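Long-range contacts in restriction endonuclease S subunits (Thermoanaerobacter tengcongensis, PDB 3OKG), which probably recognises specific DNA sequences as the specificity subunit of a type I methyltransferase, which is built of M and S polypeptides: residues Ile239-Ser247 and Trp276-Ala284; Val289-Thr300 and Leu327-Leu338. One frame throughout, in Å; residues are numbered along the deposited sequence.

Contact 1: residues Ile239-Ser247 and Trp276-Ala284; sequences IIMGQSPPS and WCSAPQKVA
Pro245 and Cys277 make the apolar part of this contact. CB and CG of the proline ring meet the sulfur, with CG 3.5 Å from Cys277 SG. The sulfur lies anti to the backbone N (chi1 169°), pointing to Pro245, and also accepts a bond from Ala279 N. Phe259 and Tyr250 line the same spot. Further along, Ile240 CG2 rests on the alkyl chain of Lys282, 3.8 Å from its CB. That chain bends at chi2 (-60°) and passes over Met241 O, a buried oxygen with no partner in the model. Its CE passes 3.1 Å from Gln243 OE1.

The two glutamines cross at about a right angle, their amide planes 71° apart. Gln243 NE2 is 2.9 Å from Gln281 OE1, but the angle is too poor for a hydrogen bond. With an alanine at Gln243, CB would still lie by Gln281 OE1, but the crossing amide would be gone and a gap would probably open beside Lys282 CE, leaving both chains freer to turn.

Water does the bonding. One molecule accepts from Lys282 N at 2.7 Å and reaches Gln243 O only weakly. Another donates to Ser244 O and, at 2.6 Å, to Gln281 OE1. No direct hydrogen bond joins the segments, so this surface contact in the DNA specificity domain rests on packing and one good water bridge.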
# COMPACT_ATOMS: atom_id res chain seq x y z
N ILE A 239 22.23 -16.73 -30.07
CA ILE A 239 22.34 -17.03 -28.66
C ILE A 239 23.81 -17.01 -28.24
O ILE A 239 24.65 -17.67 -28.86
CB ILE A 239 21.73 -18.39 -28.32
CG1 ILE A 239 20.25 -18.41 -28.76
CG2 ILE A 239 21.84 -18.67 -26.86
CD1 ILE A 239 19.54 -19.68 -28.36
N ILE A 240 24.10 -16.27 -27.19
CA ILE A 240 25.46 -16.00 -26.72
C ILE A 240 25.53 -16.39 -25.24
O ILE A 240 24.87 -15.75 -24.42
CB ILE A 240 25.74 -14.48 -26.82
CG1 ILE A 240 25.61 -14.00 -28.28
CG2 ILE A 240 27.09 -14.11 -26.23
CD1 ILE A 240 24.24 -13.39 -28.63
N MET A 241 26.28 -17.43 -24.88
CA MET A 241 26.40 -17.79 -23.46
C MET A 241 27.49 -16.91 -22.82
O MET A 241 28.59 -16.82 -23.34
CB MET A 241 26.78 -19.26 -23.29
CG MET A 241 25.83 -20.28 -23.88
SD MET A 241 24.18 -20.22 -23.16
CE MET A 241 23.44 -19.02 -24.24
N GLY A 242 27.18 -16.27 -21.70
CA GLY A 242 28.15 -15.38 -21.08
C GLY A 242 29.35 -16.12 -20.50
O GLY A 242 29.26 -17.32 -20.20
N GLN A 243 30.46 -15.41 -20.34
CA GLN A 243 31.66 -16.00 -19.75
C GLN A 243 32.29 -15.05 -18.74
O GLN A 243 32.26 -13.84 -18.94
CB GLN A 243 32.73 -16.25 -20.81
CG GLN A 243 32.42 -17.27 -21.88
CD GLN A 243 33.61 -17.45 -22.79
OE1 GLN A 243 33.59 -17.07 -23.96
NE2 GLN A 243 34.69 -17.99 -22.24
N SER A 244 32.89 -15.61 -17.70
CA SER A 244 33.67 -14.83 -16.75
C SER A 244 35.02 -14.45 -17.35
O SER A 244 35.83 -15.33 -17.67
CB SER A 244 33.88 -15.62 -15.45
OG SER A 244 34.47 -16.88 -15.70
N PRO A 245 35.26 -13.14 -17.51
CA PRO A 245 36.55 -12.65 -18.01
C PRO A 245 37.61 -12.91 -16.95
O PRO A 245 37.27 -13.30 -15.83
CB PRO A 245 36.33 -11.13 -18.14
CG PRO A 245 34.87 -10.89 -17.84
CD PRO A 245 34.39 -12.05 -17.04
N PRO A 246 38.89 -12.70 -17.29
CA PRO A 246 39.90 -12.83 -16.24
C PRO A 246 39.62 -11.80 -15.15
O PRO A 246 39.45 -10.62 -15.45
CB PRO A 246 41.21 -12.48 -16.96
CG PRO A 246 40.92 -12.66 -18.42
CD PRO A 246 39.47 -12.33 -18.59
N SER A 247 39.58 -12.28 -13.91
CA SER A 247 39.55 -11.40 -12.75
C SER A 247 40.62 -10.39 -13.08
O SER A 247 41.49 -10.64 -13.92
CB SER A 247 39.69 -12.21 -11.46
OG SER A 247 38.86 -11.68 -10.44
N TRP A 276 32.69 -2.25 -14.64
CA TRP A 276 33.09 -2.43 -16.04
C TRP A 276 34.07 -3.59 -16.21
O TRP A 276 34.65 -4.07 -15.23
CB TRP A 276 33.76 -1.17 -16.56
CG TRP A 276 32.85 -0.19 -17.18
CD1 TRP A 276 32.92 0.29 -18.46
CD2 TRP A 276 31.74 0.47 -16.55
NE1 TRP A 276 31.91 1.21 -18.67
CE2 TRP A 276 31.17 1.33 -17.51
CE3 TRP A 276 31.17 0.40 -15.28
CZ2 TRP A 276 30.07 2.13 -17.24
CZ3 TRP A 276 30.07 1.19 -15.01
CH2 TRP A 276 29.53 2.05 -15.98
N CYS A 277 34.24 -4.03 -17.45
CA CYS A 277 35.26 -5.04 -17.79
C CYS A 277 36.06 -4.56 -18.98
O CYS A 277 35.52 -4.36 -20.07
CB CYS A 277 34.63 -6.40 -18.09
SG CYS A 277 35.79 -7.62 -18.83
N SER A 278 37.36 -4.36 -18.78
CA SER A 278 38.23 -3.82 -19.81
C SER A 278 38.51 -4.85 -20.93
O SER A 278 39.18 -4.54 -21.92
CB SER A 278 39.56 -3.37 -19.19
OG SER A 278 40.18 -4.48 -18.56
N ALA A 279 38.00 -6.06 -20.76
CA ALA A 279 38.25 -7.13 -21.74
C ALA A 279 36.96 -7.85 -22.15
O ALA A 279 36.84 -9.05 -21.95
CB ALA A 279 39.25 -8.14 -21.18
N PRO A 280 36.02 -7.10 -22.75
CA PRO A 280 34.68 -7.60 -23.10
C PRO A 280 34.72 -8.88 -23.93
O PRO A 280 35.14 -8.84 -25.08
CB PRO A 280 34.11 -6.47 -23.96
CG PRO A 280 34.89 -5.27 -23.62
CD PRO A 280 36.25 -5.74 -23.25
N GLN A 281 34.26 -9.98 -23.35
CA GLN A 281 34.32 -11.29 -24.00
C GLN A 281 33.04 -11.65 -24.77
O GLN A 281 33.07 -11.95 -25.97
CB GLN A 281 34.51 -12.36 -22.93
CG GLN A 281 35.37 -13.54 -23.32
CD GLN A 281 35.98 -14.22 -22.10
OE1 GLN A 281 35.59 -15.33 -21.73
NE2 GLN A 281 36.93 -13.55 -21.46
N LYS A 282 31.91 -11.63 -24.07
CA LYS A 282 30.62 -11.96 -24.66
C LYS A 282 29.79 -10.68 -24.60
O LYS A 282 29.49 -10.19 -23.51
CB LYS A 282 29.93 -13.09 -23.91
CG LYS A 282 30.64 -14.44 -24.01
CD LYS A 282 30.75 -14.92 -25.46
CE LYS A 282 30.98 -16.43 -25.54
NZ LYS A 282 31.32 -16.87 -26.92
N VAL A 283 29.43 -10.12 -25.75
CA VAL A 283 28.80 -8.80 -25.76
C VAL A 283 27.32 -8.84 -26.12
O VAL A 283 26.92 -9.50 -27.08
CB VAL A 283 29.53 -7.84 -26.72
CG1 VAL A 283 28.83 -6.50 -26.79
CG2 VAL A 283 30.99 -7.68 -26.28
N ALA A 284 26.52 -8.13 -25.34
CA ALA A 284 25.11 -7.91 -25.65
C ALA A 284 24.91 -6.44 -26.05
O ALA A 284 25.59 -5.55 -25.53
CB ALA A 284 24.25 -8.26 -24.45
O HOH W 1 31.95 -11.44 -21.40
O HOH W 2 35.73 -17.12 -19.81

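Contact 2: residues Val289-Thr300 and Leu327-Leu338; sequences VLISVRAPVGST and LLYYLHYLEPEL
Val289 and Leu331 meet tip to tip, with CG1 of the valine 3.7 Å from CD1 of the leucine. Val289 CG1 is anti to the backbone N (chi1 173°), which turns it to Leu331 and also to Leu328. The other branch, CG2, meets Leu327 CD2 at 4.0 Å, so the valine straddles three leucines of the helix. Ile291, two residues on, points to the same side. Its CD1 meets Leu338 CD1 at 3.8 Å, the two side chains crossing at about a right angle.

This is a helix laid on a face of an antiparallel sheet, within the DNA specificity domain. Strand 289-292 and helix 327-333 run nearly parallel, at 15°, with axes 10.1 Å apart. Leu316 of the neighbouring strand also touches Leu331.

Beyond the strand, a type II turn from Pro296 to Ser299 brings Gly298 against the short helix 335-338. Gly298 CA lies 3.9 Å from Leu338 CB. A side chain on the glycine would clash there, and its backbone angles also call for glycine. Glu335 extends alongside the turn, its OE1 3.8 Å from Ser299 CA. Within the loop, Ser292 OG donates to Pro296 O from above the carbonyl plane.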
# COMPACT_ATOMS: atom_id res chain seq x y z
N VAL A 289 17.80 -9.57 -25.46
CA VAL A 289 17.17 -10.02 -24.24
C VAL A 289 18.21 -10.75 -23.43
O VAL A 289 19.01 -11.51 -23.98
CB VAL A 289 15.98 -10.97 -24.59
CG1 VAL A 289 15.42 -11.62 -23.33
CG2 VAL A 289 14.89 -10.19 -25.34
N LEU A 290 18.24 -10.49 -22.12
CA LEU A 290 19.18 -11.18 -21.24
C LEU A 290 18.40 -12.20 -20.46
O LEU A 290 17.26 -11.94 -20.05
CB LEU A 290 19.88 -10.19 -20.28
CG LEU A 290 20.58 -8.98 -20.90
CD1 LEU A 290 21.00 -7.98 -19.84
CD2 LEU A 290 21.79 -9.40 -21.74
N ILE A 291 18.98 -13.37 -20.23
CA ILE A 291 18.27 -14.41 -19.50
C ILE A 291 19.22 -15.09 -18.52
O ILE A 291 20.39 -15.27 -18.83
CB ILE A 291 17.63 -15.43 -20.46
CG1 ILE A 291 16.75 -16.42 -19.70
CG2 ILE A 291 18.70 -16.14 -21.28
CD1 ILE A 291 15.73 -17.10 -20.58
N SER A 292 18.72 -15.44 -17.34
CA SER A 292 19.54 -16.07 -16.32
C SER A 292 19.68 -17.54 -16.63
O SER A 292 18.69 -18.22 -16.83
CB SER A 292 18.92 -15.89 -14.94
OG SER A 292 19.62 -16.65 -13.97
N VAL A 293 20.91 -18.03 -16.67
CA VAL A 293 21.13 -19.44 -17.00
C VAL A 293 21.71 -20.20 -15.81
O VAL A 293 22.12 -21.35 -15.95
CB VAL A 293 22.06 -19.59 -18.23
CG1 VAL A 293 21.35 -19.11 -19.49
CG2 VAL A 293 23.36 -18.80 -18.02
N ARG A 294 21.71 -19.55 -14.65
CA ARG A 294 22.39 -20.09 -13.47
C ARG A 294 21.63 -20.68 -12.28
O ARG A 294 21.46 -21.89 -12.18
CB ARG A 294 23.34 -19.03 -12.89
CG ARG A 294 24.80 -19.27 -13.22
CD ARG A 294 24.98 -20.50 -14.10
NE ARG A 294 26.31 -21.09 -13.96
CZ ARG A 294 27.18 -20.74 -13.02
NH1 ARG A 294 26.87 -19.80 -12.14
NH2 ARG A 294 28.37 -21.32 -12.97
N ALA A 295 21.28 -19.79 -11.34
CA ALA A 295 20.70 -20.19 -10.07
C ALA A 295 19.19 -20.06 -10.12
O ALA A 295 18.48 -21.05 -9.96
CB ALA A 295 21.27 -19.35 -8.94
N PRO A 296 18.70 -18.84 -10.32
CA PRO A 296 17.27 -18.60 -10.51
C PRO A 296 17.01 -18.56 -12.00
O PRO A 296 17.01 -17.49 -12.60
CB PRO A 296 17.06 -17.22 -9.90
CG PRO A 296 18.13 -17.10 -8.87
CD PRO A 296 19.32 -17.84 -9.42
N VAL A 297 16.82 -19.73 -12.60
CA VAL A 297 16.90 -19.85 -14.06
C VAL A 297 15.64 -19.34 -14.75
O VAL A 297 14.53 -19.60 -14.29
CB VAL A 297 17.17 -21.31 -14.48
CG1 VAL A 297 16.89 -21.51 -15.96
CG2 VAL A 297 18.60 -21.70 -14.14
N GLY A 298 15.81 -18.62 -15.86
CA GLY A 298 14.69 -18.20 -16.67
C GLY A 298 14.33 -16.72 -16.56
O GLY A 298 13.69 -16.17 -17.46
N SER A 299 14.72 -16.09 -15.46
CA SER A 299 14.45 -14.67 -15.28
C SER A 299 15.10 -13.84 -16.39
O SER A 299 16.15 -14.21 -16.92
CB SER A 299 14.94 -14.19 -13.91
OG SER A 299 14.88 -12.78 -13.85
N THR A 300 14.50 -12.70 -16.68
CA THR A 300 14.78 -11.94 -17.89
C THR A 300 14.97 -10.42 -17.69
O THR A 300 14.36 -9.79 -16.82
CB THR A 300 13.61 -12.15 -18.87
OG1 THR A 300 14.00 -13.07 -19.90
CG2 THR A 300 13.20 -10.85 -19.49
N LEU A 327 9.50 -12.22 -28.30
CA LEU A 327 10.41 -13.09 -27.57
C LEU A 327 10.28 -12.90 -26.05
O LEU A 327 10.18 -13.86 -25.29
CB LEU A 327 11.86 -12.80 -27.98
CG LEU A 327 12.93 -13.61 -27.25
CD1 LEU A 327 12.64 -15.11 -27.37
CD2 LEU A 327 14.32 -13.29 -27.80
N LEU A 328 10.30 -11.64 -25.62
CA LEU A 328 10.22 -11.32 -24.20
C LEU A 328 8.94 -11.85 -23.55
O LEU A 328 8.98 -12.45 -22.47
CB LEU A 328 10.31 -9.81 -23.99
CG LEU A 328 10.67 -9.38 -22.57
CD1 LEU A 328 11.98 -10.03 -22.19
CD2 LEU A 328 10.79 -7.85 -22.46
N TYR A 329 7.79 -11.60 -24.17
CA TYR A 329 6.54 -12.13 -23.64
C TYR A 329 6.56 -13.65 -23.55
O TYR A 329 6.06 -14.24 -22.59
CB TYR A 329 5.36 -11.71 -24.49
CG TYR A 329 4.77 -10.39 -24.07
CD1 TYR A 329 4.79 -9.30 -24.93
CD2 TYR A 329 4.22 -10.23 -22.80
CE1 TYR A 329 4.25 -8.07 -24.54
CE2 TYR A 329 3.69 -9.01 -22.40
CZ TYR A 329 3.72 -7.94 -23.27
OH TYR A 329 3.20 -6.73 -22.89
N TYR A 330 7.14 -14.29 -24.56
CA TYR A 330 7.17 -15.76 -24.59
C TYR A 330 8.01 -16.30 -23.45
O TYR A 330 7.59 -17.19 -22.72
CB TYR A 330 7.73 -16.24 -25.92
CG TYR A 330 7.56 -17.74 -26.15
CD1 TYR A 330 6.32 -18.32 -26.13
CD2 TYR A 330 8.67 -18.54 -26.42
CE1 TYR A 330 6.16 -19.69 -26.35
CE2 TYR A 330 8.53 -19.90 -26.64
CZ TYR A 330 7.28 -20.47 -26.61
OH TYR A 330 7.12 -21.81 -26.83
N LEU A 331 9.21 -15.74 -23.28
CA LEU A 331 10.11 -16.16 -22.22
C LEU A 331 9.51 -15.95 -20.84
O LEU A 331 9.71 -16.76 -19.93
CB LEU A 331 11.45 -15.42 -22.30
CG LEU A 331 12.34 -15.69 -23.52
CD1 LEU A 331 13.53 -14.74 -23.50
CD2 LEU A 331 12.80 -17.15 -23.62
N HIS A 332 8.77 -14.86 -20.68
CA HIS A 332 8.11 -14.57 -19.41
C HIS A 332 7.04 -15.62 -19.15
O HIS A 332 7.01 -16.22 -18.08
CB HIS A 332 7.52 -13.16 -19.39
CG HIS A 332 7.10 -12.69 -18.03
ND1 HIS A 332 5.79 -12.39 -17.72
CD2 HIS A 332 7.81 -12.49 -16.90
CE1 HIS A 332 5.72 -12.01 -16.46
NE2 HIS A 332 6.93 -12.06 -15.93
N TYR A 333 6.17 -15.85 -20.14
CA TYR A 333 5.16 -16.89 -20.08
C TYR A 333 5.75 -18.27 -19.76
O TYR A 333 5.12 -19.07 -19.08
CB TYR A 333 4.36 -16.93 -21.38
CG TYR A 333 3.45 -18.12 -21.56
CD1 TYR A 333 2.35 -18.32 -20.73
CD2 TYR A 333 3.68 -19.04 -22.58
CE1 TYR A 333 1.50 -19.41 -20.91
CE2 TYR A 333 2.85 -20.13 -22.77
CZ TYR A 333 1.77 -20.31 -21.94
OH TYR A 333 0.95 -21.41 -22.15
N LEU A 334 6.95 -18.55 -20.26
CA LEU A 334 7.61 -19.83 -20.04
C LEU A 334 8.40 -19.89 -18.74
O LEU A 334 9.08 -20.88 -18.48
CB LEU A 334 8.60 -20.13 -21.18
CG LEU A 334 8.12 -20.45 -22.59
CD1 LEU A 334 9.30 -20.98 -23.42
CD2 LEU A 334 6.97 -21.45 -22.57
N GLU A 335 8.35 -18.84 -17.93
CA GLU A 335 9.24 -18.78 -16.77
C GLU A 335 9.16 -20.01 -15.83
O GLU A 335 10.20 -20.54 -15.43
CB GLU A 335 9.09 -17.46 -15.99
CG GLU A 335 10.26 -17.18 -15.05
CD GLU A 335 10.31 -15.73 -14.57
OE1 GLU A 335 11.12 -15.44 -13.66
OE2 GLU A 335 9.56 -14.89 -15.11
N PRO A 336 7.95 -20.45 -15.49
CA PRO A 336 7.82 -21.65 -14.64
C PRO A 336 8.52 -22.88 -15.21
O PRO A 336 9.17 -23.61 -14.47
CB PRO A 336 6.31 -21.89 -14.59
CG PRO A 336 5.69 -20.55 -14.87
CD PRO A 336 6.64 -19.83 -15.78
N GLU A 337 8.39 -23.11 -16.52
CA GLU A 337 9.09 -24.23 -17.15
C GLU A 337 10.59 -24.01 -17.15
O GLU A 337 11.35 -24.90 -16.77
CB GLU A 337 8.58 -24.47 -18.59
CG GLU A 337 9.40 -25.52 -19.35
CD GLU A 337 9.01 -25.63 -20.83
OE1 GLU A 337 7.88 -26.08 -21.12
OE2 GLU A 337 9.85 -25.29 -21.70
N LEU A 338 11.03 -22.83 -17.57
CA LEU A 338 12.45 -22.53 -17.64
C LEU A 338 13.10 -22.66 -16.28
O LEU A 338 14.27 -23.03 -16.18
CB LEU A 338 12.69 -21.13 -18.19
CG LEU A 338 12.47 -20.92 -19.69
CD1 LEU A 338 12.78 -19.47 -20.04
CD2 LEU A 338 13.35 -21.87 -20.48

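In the fold
Contacts 1 and 2 belong to the same DNA specificity domain, and their centres are 20 Å apart. Contact 1 is complete at Ala284 before contact 2 begins at Val289. They also touch, with Ala284 CB 3.8 Å from Leu290 CD2. Strands 237-241 and 289-292 belong to one antiparallel sheet and both pair with strand 313-318 between them. Contact 1 starts at the end of the outer strand 237-241 and lies at the surface, its centre about 40 Å from the centre of the chain. Contact 2 is buried, its centre about 28 Å from the centre of the chain, where helices 324-333 and 335-338 pack on the sheet.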